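Local coordinates for glycosyl transferases group 1 family protein (PDB 5I45) that probably transfers sugar units as a group 1 glycosyltransferase, the crystallised piece being the C-terminal domain of the longer enzyme, at residues A[55-66]-A[87-96]. Residues are numbered along the deposited sequence; the frame is centred on the assembly and turned at random. Where two conformers were deposited one is given.
Sequences LKKYPDWTAVVI and AGLDKQIIFI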
ATOM      1  N   LEU A  55       3.034 -11.371  -7.264  1.00 12.71           N
ATOM      2  CA  LEU A  55       4.357 -11.008  -7.723  1.00 13.90           C
ATOM      3  C   LEU A  55       5.079 -12.111  -8.449  1.00 15.47           C
ATOM      4  O   LEU A  55       6.057 -11.830  -9.145  1.00 16.77           O
ATOM      5  CB  LEU A  55       5.175 -10.410  -6.599  1.00 13.75           C
ATOM      6  CG  LEU A  55       4.556  -9.134  -6.054  1.00 14.04           C
ATOM      7  CD1 LEU A  55       5.402  -8.602  -4.919  1.00 14.53           C
ATOM      8  CD2 LEU A  55       4.370  -8.064  -7.128  1.00 14.92           C
ATOM      9  N   LYS A  56       4.631 -13.359  -8.303  1.00 16.93           N
ATOM     10  CA  LYS A  56       5.168 -14.428  -9.141  1.00 19.44           C
ATOM     11  C   LYS A  56       4.913 -14.084 -10.607  1.00 18.70           C
ATOM     12  O   LYS A  56       5.721 -14.384 -11.489  1.00 20.30           O
ATOM     13  CB  LYS A  56       4.495 -15.753  -8.815  1.00 22.03           C
ATOM     14  CG  LYS A  56       4.933 -16.391  -7.516  1.00 24.77           C
ATOM     15  CD  LYS A  56       3.909 -17.425  -7.060  1.00 27.75           C
ATOM     16  CE  LYS A  56       4.156 -17.922  -5.645  1.00 29.28           C
ATOM     17  NZ  LYS A  56       5.146 -19.030  -5.618  1.00 31.84           N
ATOM     18  N   LYS A  57       3.780 -13.447 -10.861  1.00 17.44           N
ATOM     19  CA  LYS A  57       3.356 -13.077 -12.195  1.00 16.99           C
ATOM     20  C   LYS A  57       4.035 -11.815 -12.782  1.00 17.05           C
ATOM     21  O   LYS A  57       4.136 -11.652 -13.992  1.00 18.22           O
ATOM     22  CB  LYS A  57       1.827 -12.907 -12.153  1.00 16.31           C
ATOM     23  CG  LYS A  57       1.206 -12.702 -13.494  1.00 15.82           C
ATOM     24  CD  LYS A  57      -0.321 -12.650 -13.414  1.00 14.63           C
ATOM     25  CE  LYS A  57      -0.873 -12.355 -14.789  1.00 14.53           C
ATOM     26  NZ  LYS A  57      -2.343 -12.077 -14.711  1.00 13.89           N
ATOM     27  N   TYR A  58       4.494 -10.916 -11.910  1.00 16.44           N
ATOM     28  CA  TYR A  58       5.034  -9.623 -12.330  1.00 16.15           C
ATOM     29  C   TYR A  58       6.412  -9.308 -11.756  1.00 16.69           C
ATOM     30  O   TYR A  58       6.543  -8.625 -10.722  1.00 16.25           O
ATOM     31  CB  TYR A  58       4.064  -8.535 -11.873  1.00 15.33           C
ATOM     32  CG  TYR A  58       2.721  -8.625 -12.510  1.00 14.79           C
ATOM     33  CD1 TYR A  58       2.561  -8.322 -13.851  1.00 15.66           C
ATOM     34  CD2 TYR A  58       1.617  -8.985 -11.775  1.00 14.35           C
ATOM     35  CE1 TYR A  58       1.322  -8.393 -14.439  1.00 15.76           C
ATOM     36  CE2 TYR A  58       0.373  -9.056 -12.351  1.00 14.46           C
ATOM     37  CZ  TYR A  58       0.219  -8.758 -13.685  1.00 15.06           C
ATOM     38  OH  TYR A  58      -1.052  -8.819 -14.240  1.00 17.12           O
ATOM     39  N   PRO A  59       7.456  -9.786 -12.435  1.00 17.46           N
ATOM     40  CA  PRO A  59       8.813  -9.616 -11.934  1.00 17.58           C
ATOM     41  C   PRO A  59       9.313  -8.203 -11.678  1.00 16.92           C
ATOM     42  O   PRO A  59      10.180  -8.022 -10.831  1.00 16.79           O
ATOM     43  CB  PRO A  59       9.652 -10.304 -13.016  1.00 19.02           C
ATOM     44  CG  PRO A  59       8.755 -11.404 -13.491  1.00 19.69           C
ATOM     45  CD  PRO A  59       7.410 -10.764 -13.546  1.00 18.74           C
ATOM     46  N   ASP A  60       8.756  -7.200 -12.347  1.00 16.57           N
ATOM     47  CA  ASP A  60       9.203  -5.815 -12.170  1.00 16.73           C
ATOM     48  C   ASP A  60       8.575  -5.093 -10.971  1.00 14.32           C
ATOM     49  O   ASP A  60       8.915  -3.958 -10.687  1.00 13.69           O
ATOM     50  CB  ASP A  60       8.883  -4.979 -13.417  1.00 19.28           C
ATOM     51  CG  ASP A  60       9.765  -5.303 -14.606  1.00 22.48           C
ATOM     52  OD1 ASP A  60      10.930  -5.724 -14.447  1.00 25.39           O
ATOM     53  OD2 ASP A  60       9.285  -5.074 -15.733  1.00 26.89           O
ATOM     54  N   TRP A  61       7.664  -5.785 -10.281  1.00 12.25           N
ATOM     55  CA  TRP A  61       6.941  -5.218  -9.156  1.00 11.43           C
ATOM     56  C   TRP A  61       7.472  -5.742  -7.848  1.00 11.04           C
ATOM     57  O   TRP A  61       7.864  -6.920  -7.734  1.00 12.18           O
ATOM     58  CB  TRP A  61       5.428  -5.463  -9.304  1.00 10.73           C
ATOM     59  CG  TRP A  61       4.826  -4.548 -10.361  1.00 10.68           C
ATOM     60  CD1 TRP A  61       5.004  -4.626 -11.721  1.00 11.18           C
ATOM     61  CD2 TRP A  61       4.035  -3.373 -10.135  1.00 10.11           C
ATOM     62  NE1 TRP A  61       4.369  -3.585 -12.345  1.00 11.38           N
ATOM     63  CE2 TRP A  61       3.731  -2.825 -11.387  1.00 10.59           C
ATOM     64  CE3 TRP A  61       3.539  -2.746  -8.977  1.00  9.36           C
ATOM     65  CZ2 TRP A  61       2.962  -1.670 -11.516  1.00 10.39           C
ATOM     66  CZ3 TRP A  61       2.774  -1.610  -9.118  1.00  9.51           C
ATOM     67  CH2 TRP A  61       2.503  -1.079 -10.381  1.00  9.82           C
ATOM     68  N   THR A  62       7.442  -4.883  -6.844  1.00 10.29           N
ATOM     69  CA  THR A  62       7.953  -5.199  -5.508  1.00 10.08           C
ATOM     70  C   THR A  62       6.967  -4.703  -4.472  1.00  9.99           C
ATOM     71  O   THR A  62       6.403  -3.645  -4.634  1.00  9.66           O
ATOM     72  CB  THR A  62       9.311  -4.517  -5.329  1.00 10.72           C
ATOM     73  OG1 THR A  62      10.212  -5.127  -6.236  1.00 12.02           O
ATOM     74  CG2 THR A  62       9.846  -4.623  -3.897  1.00 10.78           C
ATOM     75  N   ALA A  63       6.753  -5.480  -3.426  1.00  9.71           N
ATOM     76  CA  ALA A  63       5.915  -5.099  -2.318  1.00  9.77           C
ATOM     77  C   ALA A  63       6.796  -4.733  -1.140  1.00 10.00           C
ATOM     78  O   ALA A  63       7.757  -5.462  -0.854  1.00 10.59           O
ATOM     79  CB  ALA A  63       4.986  -6.245  -1.931  1.00  9.70           C
ATOM     80  N   VAL A  64       6.440  -3.668  -0.423  1.00  9.95           N
ATOM     81  CA  VAL A  64       7.154  -3.221   0.758  1.00 10.12           C
ATOM     82  C   VAL A  64       6.209  -3.105   1.933  1.00  9.79           C
ATOM     83  O   VAL A  64       5.074  -2.622   1.812  1.00  9.55           O
ATOM     84  CB  VAL A  64       7.944  -1.890   0.554  1.00 11.01           C
ATOM     85  CG1 VAL A  64       9.099  -2.097  -0.395  1.00 12.08           C
ATOM     86  CG2 VAL A  64       7.068  -0.765   0.065  1.00 11.14           C
ATOM     87  N   VAL A  65       6.678  -3.574   3.081  1.00 10.22           N
ATOM     88  CA  VAL A  65       5.932  -3.439   4.318  1.00 10.25           C
ATOM     89  C   VAL A  65       6.651  -2.326   5.098  1.00 11.26           C
ATOM     90  O   VAL A  65       7.838  -2.495   5.487  1.00 12.13           O
ATOM     91  CB  VAL A  65       5.952  -4.737   5.106  1.00 10.45           C
ATOM     92  CG1 VAL A  65       5.238  -4.554   6.438  1.00 11.14           C
ATOM     93  CG2 VAL A  65       5.311  -5.853   4.288  1.00 10.39           C
ATOM     94  N   ILE A  66       5.969  -1.199   5.259  0.50 11.87           N
ATOM     95  CA  ILE A  66       6.489  -0.003   5.924  0.50 12.56           C
ATOM     96  C   ILE A  66       5.901   0.046   7.329  0.50 13.07           C
ATOM     97  O   ILE A  66       4.757   0.447   7.506  0.50 13.23           O
ATOM     98  CB  ILE A  66       6.088   1.295   5.162  0.50 13.00           C
ATOM     99  CG1 ILE A  66       6.415   1.180   3.663  0.50 13.18           C
ATOM    100  CG2 ILE A  66       6.745   2.523   5.789  0.50 13.67           C
ATOM    101  CD1 ILE A  66       7.889   0.989   3.387  0.50 13.79           C
ATOM    102  N   ALA A  87       8.369 -19.100  -0.671  1.00 18.40           N
ATOM    103  CA  ALA A  87       7.808 -18.851  -2.004  1.00 18.46           C
ATOM    104  C   ALA A  87       8.877 -18.424  -3.023  1.00 18.20           C
ATOM    105  O   ALA A  87       8.564 -18.229  -4.193  1.00 19.56           O
ATOM    106  CB  ALA A  87       6.741 -17.764  -1.927  1.00 18.49           C
ATOM    107  N   GLY A  88      10.117 -18.221  -2.569  1.00 17.37           N
ATOM    108  CA  GLY A  88      11.199 -17.764  -3.450  1.00 17.46           C
ATOM    109  C   GLY A  88      11.053 -16.314  -3.878  1.00 16.46           C
ATOM    110  O   GLY A  88      11.562 -15.933  -4.936  1.00 17.65           O
ATOM    111  N   LEU A  89      10.417 -15.490  -3.034  1.00 15.33           N
ATOM    112  CA  LEU A  89      10.140 -14.089  -3.368  1.00 14.59           C
ATOM    113  C   LEU A  89      10.842 -13.043  -2.526  1.00 15.34           C
ATOM    114  O   LEU A  89      10.392 -11.879  -2.474  1.00 14.10           O
ATOM    115  CB  LEU A  89       8.609 -13.877  -3.350  1.00 14.81           C
ATOM    116  CG  LEU A  89       7.886 -14.522  -4.527  1.00 16.22           C
ATOM    117  CD1 LEU A  89       6.390 -14.343  -4.367  1.00 16.61           C
ATOM    118  CD2 LEU A  89       8.365 -13.940  -5.849  1.00 17.74           C
ATOM    119  N   ASP A  90      11.962 -13.385  -1.890  0.50 16.38           N
ATOM    120  CA  ASP A  90      12.638 -12.399  -1.038  0.50 17.48           C
ATOM    121  C   ASP A  90      13.280 -11.228  -1.810  0.50 17.56           C
ATOM    122  O   ASP A  90      13.688 -10.263  -1.203  0.50 18.88           O
ATOM    123  CB  ASP A  90      13.632 -13.071  -0.089  0.50 19.55           C
ATOM    124  CG  ASP A  90      14.672 -13.853  -0.806  0.50 21.69           C
ATOM    125  OD1 ASP A  90      14.649 -13.888  -2.053  0.50 24.01           O
ATOM    126  OD2 ASP A  90      15.530 -14.430  -0.119  0.50 23.88           O
ATOM    127  N   LYS A  91      13.338 -11.319  -3.135  1.00 16.67           N
ATOM    128  CA  LYS A  91      13.730 -10.166  -3.961  1.00 16.31           C
ATOM    129  C   LYS A  91      12.596  -9.266  -4.362  1.00 15.14           C
ATOM    130  O   LYS A  91      12.822  -8.241  -5.008  1.00 15.98           O
ATOM    131  CB  LYS A  91      14.422 -10.625  -5.226  1.00 17.19           C
ATOM    132  CG  LYS A  91      15.742 -11.310  -4.925  1.00 18.88           C
ATOM    133  CD  LYS A  91      16.574 -11.543  -6.153  1.00 20.63           C
ATOM    134  CE  LYS A  91      15.926 -12.535  -7.084  1.00 20.98           C
ATOM    135  NZ  LYS A  91      15.670 -13.848  -6.442  1.00 22.18           N
ATOM    136  N   GLN A  92      11.372  -9.637  -4.018  1.00 13.37           N
ATOM    137  CA  GLN A  92      10.197  -8.866  -4.405  1.00 12.42           C
ATOM    138  C   GLN A  92       9.291  -8.478  -3.247  1.00 12.09           C
ATOM    139  O   GLN A  92       8.349  -7.748  -3.471  1.00 11.38           O
ATOM    140  CB  GLN A  92       9.382  -9.624  -5.456  1.00 12.49           C
ATOM    141  CG  GLN A  92      10.029  -9.661  -6.826  1.00 13.18           C
ATOM    142  CD  GLN A  92       9.129 -10.355  -7.844  1.00 13.54           C
ATOM    143  OE1 GLN A  92       8.187  -9.747  -8.397  1.00 14.58           O
ATOM    144  NE2 GLN A  92       9.375 -11.611  -8.056  1.00 14.69           N
ATOM    145  N   ILE A  93       9.532  -8.978  -2.041  1.00 11.96           N
ATOM    146  CA  ILE A  93       8.699  -8.661  -0.865  1.00 12.27           C
ATOM    147  C   ILE A  93       9.662  -8.328   0.244  1.00 13.01           C
ATOM    148  O   ILE A  93      10.340  -9.208   0.743  1.00 13.77           O
ATOM    149  CB  ILE A  93       7.749  -9.792  -0.480  1.00 12.69           C
ATOM    150  CG1 ILE A  93       6.885 -10.150  -1.690  1.00 12.16           C
ATOM    151  CG2 ILE A  93       6.866  -9.348   0.676  1.00 12.98           C
ATOM    152  CD1 ILE A  93       6.032 -11.392  -1.520  1.00 12.75           C
ATOM    153  N   ILE A  94       9.702  -7.046   0.629  0.70 13.25           N
ATOM    154  CA  ILE A  94      10.743  -6.448   1.491  0.70 13.81           C
ATOM    155  C   ILE A  94      10.153  -5.757   2.721  0.70 13.33           C
ATOM    156  O   ILE A  94       9.252  -4.927   2.586  0.70 12.15           O
ATOM    157  CB  ILE A  94      11.510  -5.335   0.695  0.70 15.02           C
ATOM    158  CG1 ILE A  94      12.012  -5.827  -0.676  0.70 16.28           C
ATOM    159  CG2 ILE A  94      12.635  -4.714   1.498  0.70 15.48           C
ATOM    160  CD1 ILE A  94      13.121  -6.828  -0.619  0.70 17.50           C
ATOM    161  N   PHE A  95      10.653  -6.084   3.904  1.00 13.52           N
ATOM    162  CA  PHE A  95      10.221  -5.442   5.139  1.00 14.22           C
ATOM    163  C   PHE A  95      11.203  -4.328   5.380  1.00 15.17           C
ATOM    164  O   PHE A  95      12.401  -4.578   5.594  1.00 16.54           O
ATOM    165  CB  PHE A  95      10.264  -6.463   6.276  1.00 14.84           C
ATOM    166  CG  PHE A  95       9.170  -7.473   6.191  1.00 15.39           C
ATOM    167  CD1 PHE A  95       9.287  -8.600   5.381  1.00 16.42           C
ATOM    168  CD2 PHE A  95       7.996  -7.290   6.917  1.00 16.11           C
ATOM    169  CE1 PHE A  95       8.236  -9.515   5.304  1.00 16.50           C
ATOM    170  CE2 PHE A  95       6.967  -8.210   6.844  1.00 16.92           C
ATOM    171  CZ  PHE A  95       7.087  -9.301   6.029  1.00 16.28           C
ATOM    172  N   ILE A  96      10.718  -3.096   5.335  1.00 15.09           N
ATOM    173  CA  ILE A  96      11.586  -1.918   5.499  1.00 17.12           C
ATOM    174  C   ILE A  96      11.870  -1.657   6.969  1.00 20.25           C
ATOM    175  O   ILE A  96      11.031  -1.867   7.819  1.00 23.52           O
ATOM    176  CB  ILE A  96      10.930  -0.708   4.789  1.00 16.84           C
ATOM    177  CG1 ILE A  96      10.798  -1.005   3.291  1.00 16.78           C
ATOM    178  CG2 ILE A  96      11.703   0.590   5.049  1.00 17.67           C
ATOM    179  CD1 ILE A  96      12.092  -1.225   2.546  1.00 17.73           C
TER
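A63 and V65 turn both their N-H and C=O groups toward strand 93-96, so four backbone hydrogen bonds tie it, in parallel, to strand 61-66. A63 N gives to Q92 O (2.8 Å) and A63 O takes I94 N (2.9 Å); V65 N then gives to I94 O, and V65 O takes I96 N, all nearly straight at 162-166°. I94 thus spends both its polar backbone atoms on this neighbour, while T62 and V64 bond to strand 30-35 on the other flank. T62 OG1 is hydrogen-bonded to P27 O, just ahead of that strand. Where the strands begin, the Q92 side chain, extended beyond CG, ends near the carbonyls of L55, Y58 and W61, a place suited to a polar group. Branching at CB suits V64, V65, I93, I94 and I96 to a strand. V65 CG2 sits over the F95 ring, 4.2 Å from its centroid, a CH-pi contact; CG1, anti to the backbone N (chi1 177°), reaches CD2 of the same ring. On the opposite face V64 CB meets I96 CG1 at 4.1 Å, and W108 of helix 104-111 touches both. With helix 74-86 connecting them, the strands form a beta-alpha-beta crossover, characteristic of the Rossmann-like C-terminal domain of GT-B glycosyltransferases.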